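Long-range contacts in pollen receptor-like kinase 3 (Arabidopsis thaliana, PDB 5WLS), which probably acts as a receptor-like protein kinase of pollen signalling, with a leucine-rich-repeat ectodomain that resembles the SERK co-receptors: residues P3-K8 and N19-G24; G55-E60 and P83-L88; G176-T181 and G200-I205. One frame throughout, in Å; residues are numbered along the deposited sequence.

The three contacts follow one another along the chain, and none nests in or crosses another. Interaction 1 closes the first loop: helix 3-9 is met by 19-24, ahead of strand 35-38, within the N-terminal cap. Interaction 2 begins at 55-60 and closes on 83-88, a loop through strands 70-72 and 79-80 that joins two successive turns of the leucine-rich-repeat solenoid. The two lie on the same side of the chain's centre, with their own centres about 17 Å apart. Interaction 3 lies at the far end, its centre about 48 Å from that of interaction 1. There G176-T181 meets G200-I205, closing the loop through strand 189-191. Together they tie down both ends and one inner step.

Interaction 1: P3-K8 and N19-G24; sequences PLVRFK and NSWRTG
V5 and W21 make the apolar centre of this contact. The methyl CG1 of V5 lies 3.3 Å from W21 CE3, and CZ3 is almost as near. The approach is to the six-membered part of the indole, and the two side chains cross at about a right angle. The torsion explains which methyl does this: a chi1 of 178° swings CG1 of V5 away from the backbone N and toward CE3 and CZ3. The backbone follows, with V5 O 3.6 Å from W21 CE3.

R6 covers the next part of the loop. Its CG passes W21 O at 3.7 Å, and further along the chain its CD reaches T23 OG1 at 3.3 Å. R6 NE is 3.6 Å from the same T23 OG1, so the hydroxyl lies beside the aliphatic root of the guanidinium. T23 CG2 turns the other way and comes within 4.4 Å of P3 CA. V5 and W21 thus pack carbon on carbon, while the R6 chain runs against oxygens of the loop.

A second shell fixes the indole. W21 NE1 is hydrogen-bonded to F33 O, which would hold the ring against rotation. W32 stacks on the W21 ring, and R9 makes a cation-pi contact with it. I35, in strand 35-38, touches both V5 and W21. The backbone bond from K8 N to L4 O, 2.9 Å, keeps V5 and R6 on a helical turn. V5 and W21 are buried, while R6 and T23 lie at the surface.

A short helix packed on a tryptophan loop, followed by the disulfide C28-C37, is characteristic of the N-terminal cap of plant leucine-rich-repeat ectodomains. Here it packs on strand 35-38, one of the two outermost strands of the main sheet.

Interaction 2: G55-E60 and P83-L88; sequences GTINIE and PPFFKL. With NAG (2-acetamido-2-deoxy-beta-D-glucopyranose), chain E.
I59 is the main bump here, and P83, P84, F85, K87 and L88 shape the hollow that takes it. The contact joins successive turns of a plant leucine-rich-repeat solenoid, beside strand 70-72. The CD1 end of I59 enters deepest. It lies over one face of the F85 ring, 4.0 Å from the ring centroid and only 16° off the normal, a CH-pi contact. The prolines form the wall beside it: I59 CD1 is 3.6 Å from P83 CB and 3.7 Å from P84 CD. The P84 carbonyl lies against both methyls, its O 3.3 Å from I59 CD1; CG2 goes on to L88 CD2 and K87 CB. An extended side chain (chi2 176°) carries CD1 out to the ring while CG2 stays near the backbone.

I57 is a smaller bump. Its CD1 meets CZ of F85 at 3.9 Å, at the ring edge and near the ring plane, and its CB faces P83 CG. The two isoleucines thus cover a face and an edge of one phenylalanine. P84 is the centre of an inverse gamma turn, which probably helps to curve the hollow, with a weak bond from F85 N to P83 O. L88 and F85 also touch I71 of strand 70-72, which continues the packing inward.

At the rim, E60 OE2 touches K87 CE at 3.9 Å but stays 5.0 Å from K87 NZ. E60 OE1 has a long, weak ion pair with K63. At the other end of 55-60, the acetyl methyl C8 of the protein-linked NAG lies 3.6 Å from T56 OG1.

Interaction 3: G176-T181 and G200-I205; sequences GEIPIT and GSPLNI
The flat groups here are peptide units, and a water bridges the peptide O of I178 and the peptide N of S201. The water donates to I178 O at 2.8 Å and accepts from S201 N, also at 2.8 Å. Its two bonds meet at about 111°, close to tetrahedral.

Beside this bridge the side chain of I178 packs on S201. The approach is tight: I178 CD1 is 3.0 Å from S201 OG and 3.4 Å from S201 CB. With CG1 beside the backbone N (chi1 -78°) and the chain extended beyond it, CD1 also comes within 4.3 Å of P202 CD and faces L203. With an alanine here, the loss of everything beyond CB would probably open a gap beside S201 and remove one apolar neighbour of P202 and L203.

E177 CG lies 4.3 Å from G200 CA, where a side chain would clash. The bond from G200 N to I205 O, 2.8 Å, closes the tail on itself. C199, disulfide-linked to C207, makes backbone bonds with G176 and I178. The Gly-Glu-Ile-Pro sequence is typical of plant leucine-rich repeats, and the cysteine pair of their C-terminal caps.

The chemistry is therefore mixed. Between the two segments I178 gives the apolar packing and a water the polar link; the C199 backbone bonds and the disulfide also tie the tail down.

Interaction 1: P3-K8 and N19-G24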
ATOM      1  N   PRO A   3     -15.851   0.029  18.974  1.00 81.69           N
ATOM      2  CA  PRO A   3     -16.358   1.362  18.610  1.00 88.14           C
ATOM      3  C   PRO A   3     -15.523   2.107  17.582  1.00 81.19           C
ATOM      4  O   PRO A   3     -16.034   2.936  16.829  1.00 80.42           O
ATOM      5  CB  PRO A   3     -16.348   2.105  19.950  1.00 92.29           C
ATOM      6  CG  PRO A   3     -15.190   1.529  20.668  1.00 89.89           C
ATOM      7  CD  PRO A   3     -15.147   0.073  20.277  1.00 87.77           C
ATOM      8  N   LEU A   4     -14.233   1.840  17.563  1.00 70.69           N
ATOM      9  CA  LEU A   4     -13.326   2.466  16.608  1.00 68.20           C
ATOM     10  C   LEU A   4     -13.451   1.839  15.230  1.00 70.00           C
ATOM     11  O   LEU A   4     -13.400   2.545  14.210  1.00 69.50           O
ATOM     12  CB  LEU A   4     -11.899   2.343  17.128  1.00 69.91           C
ATOM     13  CG  LEU A   4     -11.359   0.919  17.264  1.00 87.13           C
ATOM     14  CD1 LEU A   4      -9.973   1.013  17.665  1.00 89.20           C
ATOM     15  CD2 LEU A   4     -12.061   0.024  18.241  1.00 94.23           C
ATOM     16  N   VAL A   5     -13.571   0.512  15.198  1.00 69.19           N
ATOM     17  CA  VAL A   5     -13.880  -0.211  13.974  1.00 67.45           C
ATOM     18  C   VAL A   5     -15.202   0.268  13.385  1.00 68.66           C
ATOM     19  O   VAL A   5     -15.343   0.373  12.158  1.00 71.66           O
ATOM     20  CB  VAL A   5     -13.862  -1.719  14.270  1.00 67.42           C
ATOM     21  CG1 VAL A   5     -14.215  -2.515  13.059  1.00 67.90           C
ATOM     22  CG2 VAL A   5     -12.482  -2.112  14.758  1.00 70.12           C
ATOM     23  N   ARG A   6     -16.186   0.604  14.233  1.00 65.93           N
ATOM     24  CA  ARG A   6     -17.403   1.094  13.597  1.00 70.57           C
ATOM     25  C   ARG A   6     -17.417   2.615  13.453  1.00 64.94           C
ATOM     26  O   ARG A   6     -18.274   3.144  12.741  1.00 64.93           O
ATOM     27  CB  ARG A   6     -18.653   0.628  14.347  1.00 77.89           C
ATOM     28  CG  ARG A   6     -19.903   0.749  13.470  1.00 84.87           C
ATOM     29  CD  ARG A   6     -21.099   1.374  14.147  1.00 90.46           C
ATOM     30  NE  ARG A   6     -22.343   1.045  13.451  1.00 97.38           N
ATOM     31  CZ  ARG A   6     -23.458   1.764  13.535  1.00102.57           C
ATOM     32  NH1 ARG A   6     -23.488   2.856  14.285  1.00103.40           N
ATOM     33  NH2 ARG A   6     -24.545   1.393  12.868  1.00104.13           N
ATOM     34  N   PHE A   7     -16.447   3.321  14.043  1.00 58.67           N
ATOM     35  CA  PHE A   7     -16.098   4.647  13.538  1.00 63.88           C
ATOM     36  C   PHE A   7     -15.655   4.534  12.095  1.00 66.17           C
ATOM     37  O   PHE A   7     -16.106   5.286  11.226  1.00 65.29           O
ATOM     38  CB  PHE A   7     -14.961   5.286  14.352  1.00 72.94           C
ATOM     39  CG  PHE A   7     -15.304   5.643  15.773  1.00 81.48           C
ATOM     40  CD1 PHE A   7     -16.612   5.656  16.231  1.00 90.22           C
ATOM     41  CD2 PHE A   7     -14.290   6.001  16.649  1.00 77.01           C
ATOM     42  CE1 PHE A   7     -16.884   5.986  17.546  1.00 94.66           C
ATOM     43  CE2 PHE A   7     -14.560   6.340  17.957  1.00 84.15           C
ATOM     44  CZ  PHE A   7     -15.861   6.334  18.406  1.00 94.47           C
ATOM     45  N   LYS A   8     -14.770   3.571  11.827  1.00 63.54           N
ATOM     46  CA  LYS A   8     -14.186   3.435  10.502  1.00 55.47           C
ATOM     47  C   LYS A   8     -15.222   2.970   9.488  1.00 56.14           C
ATOM     48  O   LYS A   8     -15.204   3.407   8.330  1.00 54.14           O
ATOM     49  CB  LYS A   8     -13.009   2.464  10.561  1.00 50.21           C
ATOM     50  CG  LYS A   8     -12.124   2.482   9.338  1.00 51.65           C
ATOM     51  CD  LYS A   8     -12.442   1.309   8.434  1.00 53.79           C
ATOM     52  CE  LYS A   8     -11.497   1.257   7.254  1.00 61.36           C
ATOM     53  NZ  LYS A   8     -11.846   0.140   6.339  1.00 66.01           N
ATOM     54  N   ASN A  19     -21.834  -6.678   7.551  1.00108.52           N
ATOM     55  CA  ASN A  19     -23.187  -6.944   8.036  1.00111.29           C
ATOM     56  C   ASN A  19     -23.138  -8.212   8.893  1.00117.33           C
ATOM     57  O   ASN A  19     -23.307  -9.325   8.399  1.00131.50           O
ATOM     58  CB  ASN A  19     -24.199  -7.101   6.909  1.00105.33           C
ATOM     59  CG  ASN A  19     -25.558  -6.541   7.285  1.00100.69           C
ATOM     60  OD1 ASN A  19     -25.730  -6.016   8.383  1.00104.83           O
ATOM     61  ND2 ASN A  19     -26.523  -6.638   6.377  1.00 92.60           N
ATOM     62  N   SER A  20     -22.895  -7.999  10.190  1.00111.08           N
ATOM     63  CA  SER A  20     -22.634  -6.632  10.630  1.00 97.48           C
ATOM     64  C   SER A  20     -21.458  -6.434  11.561  1.00 81.58           C
ATOM     65  O   SER A  20     -20.941  -7.363  12.179  1.00 74.37           O
ATOM     66  CB  SER A  20     -23.861  -6.045  11.334  1.00100.17           C
ATOM     67  OG  SER A  20     -23.515  -4.831  11.986  1.00 97.51           O
ATOM     68  N   TRP A  21     -21.082  -5.166  11.674  1.00 80.59           N
ATOM     69  CA  TRP A  21     -20.070  -4.711  12.619  1.00 78.71           C
ATOM     70  C   TRP A  21     -20.776  -4.026  13.787  1.00 82.56           C
ATOM     71  O   TRP A  21     -20.630  -2.829  14.048  1.00 83.62           O
ATOM     72  CB  TRP A  21     -19.074  -3.781  11.926  1.00 79.83           C
ATOM     73  CG  TRP A  21     -18.124  -4.483  10.978  1.00 79.27           C
ATOM     74  CD1 TRP A  21     -18.222  -5.764  10.516  1.00 83.04           C
ATOM     75  CD2 TRP A  21     -16.917  -3.947  10.413  1.00 66.60           C
ATOM     76  NE1 TRP A  21     -17.163  -6.054   9.687  1.00 68.24           N
ATOM     77  CE2 TRP A  21     -16.347  -4.957   9.609  1.00 62.46           C
ATOM     78  CE3 TRP A  21     -16.272  -2.711  10.497  1.00 62.11           C
ATOM     79  CZ2 TRP A  21     -15.160  -4.767   8.901  1.00 58.32           C
ATOM     80  CZ3 TRP A  21     -15.089  -2.527   9.794  1.00 61.20           C
ATOM     81  CH2 TRP A  21     -14.547  -3.548   9.008  1.00 52.18           C
ATOM     82  N   ARG A  22     -21.574  -4.838  14.478  1.00 79.88           N
ATOM     83  CA  ARG A  22     -22.448  -4.343  15.532  1.00 71.66           C
ATOM     84  C   ARG A  22     -21.630  -3.775  16.681  1.00 72.54           C
ATOM     85  O   ARG A  22     -20.694  -4.412  17.169  1.00 71.89           O
ATOM     86  CB  ARG A  22     -23.360  -5.467  16.026  1.00 73.77           C
ATOM     87  N   THR A  23     -22.002  -2.568  17.114  1.00 76.23           N
ATOM     88  CA  THR A  23     -21.207  -1.814  18.074  1.00 85.11           C
ATOM     89  C   THR A  23     -21.132  -2.480  19.444  1.00 86.24           C
ATOM     90  O   THR A  23     -20.233  -2.154  20.226  1.00 87.78           O
ATOM     91  CB  THR A  23     -21.780  -0.402  18.214  1.00 88.45           C
ATOM     92  OG1 THR A  23     -22.220   0.062  16.932  1.00 95.95           O
ATOM     93  CG2 THR A  23     -20.730   0.560  18.754  1.00 83.94           C
ATOM     94  N   GLY A  24     -22.035  -3.405  19.754  1.00 76.75           N
ATOM     95  CA  GLY A  24     -22.011  -4.033  21.060  1.00 79.13           C
ATOM     96  C   GLY A  24     -21.569  -5.482  21.058  1.00 77.67           C
ATOM     97  O   GLY A  24     -21.907  -6.237  21.975  1.00 84.97           O
TER

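Interaction 2: G55-E60 and P83-L88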
ATOM      1  N   GLY A  55     -15.856   6.945   0.801  1.00 49.11           N
ATOM      2  CA  GLY A  55     -15.590   7.977   1.775  1.00 56.66           C
ATOM      3  C   GLY A  55     -14.115   8.182   2.017  1.00 66.68           C
ATOM      4  O   GLY A  55     -13.280   8.019   1.121  1.00 65.40           O
ATOM      5  N   THR A  56     -13.793   8.552   3.249  1.00 69.37           N
ATOM      6  CA  THR A  56     -12.449   8.921   3.660  1.00 65.92           C
ATOM      7  C   THR A  56     -12.017   8.036   4.821  1.00 66.39           C
ATOM      8  O   THR A  56     -12.790   7.794   5.751  1.00 76.50           O
ATOM      9  CB  THR A  56     -12.401  10.398   4.067  1.00 65.92           C
ATOM     10  OG1 THR A  56     -12.508  11.218   2.897  1.00 68.07           O
ATOM     11  CG2 THR A  56     -11.095  10.721   4.772  1.00 69.31           C
ATOM     12  N   ILE A  57     -10.787   7.548   4.767  1.00 61.28           N
ATOM     13  CA  ILE A  57     -10.228   6.808   5.891  1.00 57.13           C
ATOM     14  C   ILE A  57      -9.768   7.803   6.947  1.00 50.36           C
ATOM     15  O   ILE A  57      -9.064   8.772   6.640  1.00 44.75           O
ATOM     16  CB  ILE A  57      -9.071   5.913   5.426  1.00 58.92           C
ATOM     17  CG1 ILE A  57      -9.603   4.765   4.572  1.00 46.91           C
ATOM     18  CG2 ILE A  57      -8.288   5.383   6.618  1.00 65.94           C
ATOM     19  CD1 ILE A  57      -8.535   4.096   3.765  1.00 53.81           C
ATOM     20  N   ASN A  58     -10.172   7.572   8.193  1.00 52.22           N
ATOM     21  CA  ASN A  58      -9.709   8.358   9.333  1.00 56.44           C
ATOM     22  C   ASN A  58      -8.778   7.459  10.137  1.00 50.71           C
ATOM     23  O   ASN A  58      -9.229   6.588  10.887  1.00 55.77           O
ATOM     24  CB  ASN A  58     -10.876   8.869  10.171  1.00 63.92           C
ATOM     25  CG  ASN A  58     -10.452   9.932  11.165  1.00 73.84           C
ATOM     26  OD1 ASN A  58      -9.266  10.233  11.300  1.00 72.22           O
ATOM     27  ND2 ASN A  58     -11.423  10.516  11.857  1.00 82.30           N
ATOM     28  N   ILE A  59      -7.471   7.682   9.979  1.00 43.61           N
ATOM     29  CA  ILE A  59      -6.476   6.771  10.526  1.00 51.70           C
ATOM     30  C   ILE A  59      -6.367   6.881  12.044  1.00 63.21           C
ATOM     31  O   ILE A  59      -5.882   5.949  12.695  1.00 63.27           O
ATOM     32  CB  ILE A  59      -5.149   7.020   9.782  1.00 60.72           C
ATOM     33  CG1 ILE A  59      -5.172   6.230   8.473  1.00 66.89           C
ATOM     34  CG2 ILE A  59      -3.926   6.646  10.612  1.00 56.76           C
ATOM     35  CD1 ILE A  59      -3.993   6.458   7.603  1.00 68.65           C
ATOM     36  N   GLU A  60      -6.861   7.969  12.640  1.00 67.60           N
ATOM     37  CA  GLU A  60      -6.892   8.039  14.098  1.00 67.83           C
ATOM     38  C   GLU A  60      -7.775   6.945  14.684  1.00 62.52           C
ATOM     39  O   GLU A  60      -7.507   6.452  15.786  1.00 69.44           O
ATOM     40  CB  GLU A  60      -7.376   9.416  14.557  1.00 74.59           C
ATOM     41  CG  GLU A  60      -6.474  10.571  14.146  1.00 75.66           C
ATOM     42  CD  GLU A  60      -5.105  10.515  14.803  1.00 78.72           C
ATOM     43  OE1 GLU A  60      -5.005   9.998  15.935  1.00 80.96           O
ATOM     44  OE2 GLU A  60      -4.131  10.996  14.186  1.00 77.21           O
ATOM     45  N   PRO A  83      -3.915   8.471   2.668  1.00 43.19           N
ATOM     46  CA  PRO A  83      -4.027   8.776   4.091  1.00 45.64           C
ATOM     47  C   PRO A  83      -2.745   8.418   4.817  1.00 48.34           C
ATOM     48  O   PRO A  83      -1.982   7.553   4.360  1.00 40.59           O
ATOM     49  CB  PRO A  83      -5.203   7.896   4.549  1.00 43.09           C
ATOM     50  CG  PRO A  83      -5.958   7.582   3.296  1.00 44.96           C
ATOM     51  CD  PRO A  83      -4.907   7.476   2.237  1.00 43.31           C
ATOM     52  N   PRO A  84      -2.467   9.064   5.940  1.00 43.83           N
ATOM     53  CA  PRO A  84      -1.151   8.910   6.574  1.00 40.53           C
ATOM     54  C   PRO A  84      -0.956   7.559   7.239  1.00 48.24           C
ATOM     55  O   PRO A  84      -0.941   7.469   8.470  1.00 61.27           O
ATOM     56  CB  PRO A  84      -1.139  10.047   7.601  1.00 44.90           C
ATOM     57  CG  PRO A  84      -2.576  10.210   7.968  1.00 37.19           C
ATOM     58  CD  PRO A  84      -3.349   9.964   6.704  1.00 36.37           C
ATOM     59  N   PHE A  85      -0.801   6.499   6.443  1.00 42.17           N
ATOM     60  CA  PHE A  85      -0.679   5.163   7.015  1.00 45.65           C
ATOM     61  C   PHE A  85       0.584   4.991   7.848  1.00 43.33           C
ATOM     62  O   PHE A  85       0.682   4.009   8.593  1.00 43.10           O
ATOM     63  CB  PHE A  85      -0.734   4.107   5.909  1.00 38.47           C
ATOM     64  CG  PHE A  85      -2.108   3.911   5.334  1.00 45.46           C
ATOM     65  CD1 PHE A  85      -2.478   4.539   4.156  1.00 43.08           C
ATOM     66  CD2 PHE A  85      -3.037   3.112   5.982  1.00 42.80           C
ATOM     67  CE1 PHE A  85      -3.745   4.366   3.630  1.00 39.51           C
ATOM     68  CE2 PHE A  85      -4.304   2.937   5.461  1.00 39.25           C
ATOM     69  CZ  PHE A  85      -4.659   3.564   4.284  1.00 42.11           C
ATOM     70  N   PHE A  86       1.544   5.914   7.748  1.00 39.82           N
ATOM     71  CA  PHE A  86       2.744   5.856   8.575  1.00 49.16           C
ATOM     72  C   PHE A  86       2.464   6.074  10.055  1.00 53.24           C
ATOM     73  O   PHE A  86       3.363   5.862  10.875  1.00 60.18           O
ATOM     74  CB  PHE A  86       3.763   6.890   8.090  1.00 49.85           C
ATOM     75  CG  PHE A  86       3.212   8.282   7.979  1.00 54.31           C
ATOM     76  CD1 PHE A  86       2.723   8.752   6.772  1.00 52.91           C
ATOM     77  CD2 PHE A  86       3.194   9.126   9.080  1.00 45.98           C
ATOM     78  CE1 PHE A  86       2.222  10.034   6.664  1.00 49.33           C
ATOM     79  CE2 PHE A  86       2.690  10.408   8.977  1.00 45.25           C
ATOM     80  CZ  PHE A  86       2.205  10.863   7.769  1.00 47.24           C
ATOM     81  N   LYS A  87       1.254   6.495  10.416  1.00 53.59           N
ATOM     82  CA  LYS A  87       0.873   6.641  11.813  1.00 54.50           C
ATOM     83  C   LYS A  87       0.548   5.312  12.481  1.00 61.07           C
ATOM     84  O   LYS A  87       0.350   5.278  13.699  1.00 60.35           O
ATOM     85  CB  LYS A  87      -0.311   7.596  11.913  1.00 47.84           C
ATOM     86  CG  LYS A  87       0.056   9.058  11.717  1.00 52.01           C
ATOM     87  CD  LYS A  87      -1.138   9.824  11.180  1.00 49.18           C
ATOM     88  CE  LYS A  87      -1.190  11.269  11.664  1.00 58.22           C
ATOM     89  NZ  LYS A  87       0.098  12.014  11.634  1.00 66.95           N
ATOM     90  N   LEU A  88       0.503   4.223  11.722  1.00 58.90           N
ATOM     91  CA  LEU A  88       0.292   2.905  12.293  1.00 55.96           C
ATOM     92  C   LEU A  88       1.634   2.197  12.387  1.00 64.98           C
ATOM     93  O   LEU A  88       2.166   1.759  11.355  1.00 59.87           O
ATOM     94  CB  LEU A  88      -0.687   2.106  11.439  1.00 50.18           C
ATOM     95  CG  LEU A  88      -1.909   2.942  11.059  1.00 46.24           C
ATOM     96  CD1 LEU A  88      -2.729   2.310   9.943  1.00 48.12           C
ATOM     97  CD2 LEU A  88      -2.764   3.172  12.292  1.00 49.15           C
TER
HETATM   98  C1  NAG E 301     -20.184  10.769   2.652  1.00 74.30           C
HETATM   99  C2  NAG E 301     -19.607  11.936   1.864  1.00 80.59           C
HETATM  100  C3  NAG E 301     -20.302  13.227   2.276  1.00 83.07           C
HETATM  101  C4  NAG E 301     -21.808  13.089   2.091  1.00 84.75           C
HETATM  102  C5  NAG E 301     -22.329  11.847   2.818  1.00 84.50           C
HETATM  103  C6  NAG E 301     -23.786  11.566   2.535  1.00 83.76           C
HETATM  104  C7  NAG E 301     -17.290  11.520   1.183  1.00 84.74           C
HETATM  105  C8  NAG E 301     -15.843  11.716   1.519  1.00 81.59           C
HETATM  106  N2  NAG E 301     -18.169  12.040   2.047  1.00 86.76           N
HETATM  107  O3  NAG E 301     -19.804  14.311   1.498  1.00 85.38           O
HETATM  108  O4  NAG E 301     -22.470  14.242   2.597  1.00 89.08           O
HETATM  109  O5  NAG E 301     -21.597  10.680   2.407  1.00 79.10           O
HETATM  110  O6  NAG E 301     -24.038  10.171   2.435  1.00 74.91           O
HETATM  111  O7  NAG E 301     -17.650  10.917   0.177  1.00 82.98           O

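Interaction 3: G176-T181 and G200-I205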
ATOM      1  N   GLY A 176      14.200   8.115 -15.478  1.00 48.69           N
ATOM      2  CA  GLY A 176      15.645   7.997 -15.560  1.00 60.97           C
ATOM      3  C   GLY A 176      16.205   6.651 -15.975  1.00 54.06           C
ATOM      4  O   GLY A 176      15.496   5.804 -16.525  1.00 47.54           O
ATOM      5  N   GLU A 177      17.497   6.457 -15.726  1.00 53.94           N
ATOM      6  CA  GLU A 177      18.079   5.127 -15.784  1.00 48.48           C
ATOM      7  C   GLU A 177      17.465   4.281 -14.679  1.00 46.47           C
ATOM      8  O   GLU A 177      17.302   4.749 -13.547  1.00 46.15           O
ATOM      9  CB  GLU A 177      19.593   5.204 -15.593  1.00 45.75           C
ATOM     10  CG  GLU A 177      20.301   3.854 -15.629  1.00 52.23           C
ATOM     11  CD  GLU A 177      21.718   3.925 -15.093  1.00 60.88           C
ATOM     12  OE1 GLU A 177      22.659   3.545 -15.820  1.00 60.86           O
ATOM     13  OE2 GLU A 177      21.891   4.442 -13.968  1.00 74.65           O
ATOM     14  N   ILE A 178      17.106   3.047 -14.997  1.00 41.87           N
ATOM     15  CA  ILE A 178      16.653   2.170 -13.914  1.00 43.54           C
ATOM     16  C   ILE A 178      17.824   1.902 -12.974  1.00 49.91           C
ATOM     17  O   ILE A 178      18.916   1.530 -13.438  1.00 46.23           O
ATOM     18  CB  ILE A 178      16.072   0.874 -14.473  1.00 45.33           C
ATOM     19  CG1 ILE A 178      14.661   1.141 -14.998  1.00 52.95           C
ATOM     20  CG2 ILE A 178      16.051  -0.215 -13.407  1.00 41.03           C
ATOM     21  CD1 ILE A 178      13.984  -0.060 -15.564  1.00 52.40           C
ATOM     22  N   PRO A 179      17.659   2.107 -11.669  1.00 48.96           N
ATOM     23  CA  PRO A 179      18.794   1.980 -10.746  1.00 49.02           C
ATOM     24  C   PRO A 179      19.391   0.581 -10.787  1.00 50.59           C
ATOM     25  O   PRO A 179      18.673  -0.420 -10.732  1.00 49.10           O
ATOM     26  CB  PRO A 179      18.172   2.290  -9.378  1.00 50.59           C
ATOM     27  CG  PRO A 179      16.936   3.078  -9.688  1.00 52.47           C
ATOM     28  CD  PRO A 179      16.424   2.516 -10.978  1.00 51.35           C
ATOM     29  N   ILE A 180      20.721   0.515 -10.894  1.00 51.02           N
ATOM     30  CA  ILE A 180      21.384  -0.782 -10.892  1.00 48.95           C
ATOM     31  C   ILE A 180      21.327  -1.439  -9.518  1.00 42.20           C
ATOM     32  O   ILE A 180      21.526  -2.655  -9.413  1.00 47.81           O
ATOM     33  CB  ILE A 180      22.843  -0.667 -11.377  1.00 50.01           C
ATOM     34  CG1 ILE A 180      23.684   0.161 -10.404  1.00 51.08           C
ATOM     35  CG2 ILE A 180      22.898  -0.085 -12.784  1.00 43.45           C
ATOM     36  CD1 ILE A 180      25.167   0.110 -10.699  1.00 56.22           C
ATOM     37  N   THR A 181      21.073  -0.667  -8.454  1.00 35.52           N
ATOM     38  CA  THR A 181      20.750  -1.269  -7.163  1.00 40.86           C
ATOM     39  C   THR A 181      19.572  -2.229  -7.277  1.00 48.40           C
ATOM     40  O   THR A 181      19.472  -3.186  -6.499  1.00 46.97           O
ATOM     41  CB  THR A 181      20.459  -0.187  -6.121  1.00 46.72           C
ATOM     42  OG1 THR A 181      19.656   0.846  -6.703  1.00 49.98           O
ATOM     43  CG2 THR A 181      21.765   0.423  -5.621  1.00 44.98           C
ATOM     44  N   GLY A 200      18.111   2.030 -19.584  1.00 42.69           N
ATOM     45  CA  GLY A 200      19.088   1.281 -18.807  1.00 54.09           C
ATOM     46  C   GLY A 200      18.663  -0.165 -18.708  1.00 64.51           C
ATOM     47  O   GLY A 200      18.479  -0.834 -19.730  1.00 76.10           O
ATOM     48  N   SER A 201      18.570  -0.662 -17.478  1.00 65.97           N
ATOM     49  CA  SER A 201      17.471  -1.550 -17.124  1.00 67.17           C
ATOM     50  C   SER A 201      17.694  -3.030 -17.390  1.00 57.94           C
ATOM     51  O   SER A 201      18.780  -3.451 -17.805  1.00 57.04           O
ATOM     52  CB  SER A 201      16.220  -1.128 -17.898  1.00 79.14           C
ATOM     53  OG  SER A 201      15.968   0.254 -17.781  1.00 87.75           O
ATOM     54  N   PRO A 202      16.682  -3.855 -17.087  1.00 54.71           N
ATOM     55  CA  PRO A 202      16.468  -5.081 -17.871  1.00 44.67           C
ATOM     56  C   PRO A 202      15.841  -4.816 -19.234  1.00 49.12           C
ATOM     57  O   PRO A 202      15.914  -5.692 -20.106  1.00 60.17           O
ATOM     58  CB  PRO A 202      15.523  -5.908 -16.980  1.00 37.61           C
ATOM     59  CG  PRO A 202      14.875  -4.901 -16.075  1.00 40.71           C
ATOM     60  CD  PRO A 202      15.910  -3.853 -15.833  1.00 46.10           C
ATOM     61  N   LEU A 203      15.210  -3.658 -19.437  1.00 31.05           N
ATOM     62  CA  LEU A 203      14.803  -3.241 -20.772  1.00 46.09           C
ATOM     63  C   LEU A 203      16.024  -3.107 -21.678  1.00 41.86           C
ATOM     64  O   LEU A 203      17.126  -2.769 -21.234  1.00 47.23           O
ATOM     65  CB  LEU A 203      14.029  -1.927 -20.723  1.00 52.37           C
ATOM     66  CG  LEU A 203      12.916  -1.783 -19.680  1.00 66.54           C
ATOM     67  CD1 LEU A 203      12.397  -0.350 -19.673  1.00 63.21           C
ATOM     68  CD2 LEU A 203      11.794  -2.782 -19.922  1.00 82.09           C
ATOM     69  N   ASN A 204      15.814  -3.344 -22.974  1.00 46.76           N
ATOM     70  CA  ASN A 204      16.897  -3.405 -23.949  1.00 46.48           C
ATOM     71  C   ASN A 204      17.210  -2.059 -24.585  1.00 48.74           C
ATOM     72  O   ASN A 204      17.594  -2.015 -25.759  1.00 55.04           O
ATOM     73  CB  ASN A 204      16.559  -4.439 -25.023  1.00 51.31           C
ATOM     74  CG  ASN A 204      15.269  -4.126 -25.745  1.00 66.62           C
ATOM     75  OD1 ASN A 204      14.546  -3.210 -25.358  1.00 72.60           O
ATOM     76  ND2 ASN A 204      14.965  -4.891 -26.786  1.00 76.03           N
ATOM     77  N   ILE A 205      17.070  -0.963 -23.843  1.00 50.70           N
ATOM     78  CA  ILE A 205      17.292   0.374 -24.382  1.00 58.25           C
ATOM     79  C   ILE A 205      18.297   1.111 -23.504  1.00 59.50           C
ATOM     80  O   ILE A 205      18.029   1.363 -22.322  1.00 58.65           O
ATOM     81  CB  ILE A 205      15.986   1.177 -24.489  1.00 65.29           C
ATOM     82  CG1 ILE A 205      15.074   0.570 -25.558  1.00 79.56           C
ATOM     83  CG2 ILE A 205      16.278   2.625 -24.831  1.00 62.59           C
ATOM     84  CD1 ILE A 205      13.625   0.981 -25.420  1.00 84.58           C
TER
HETATM   85  O   HOH W   1      19.706  -0.699 -14.927  1.00 34.17           O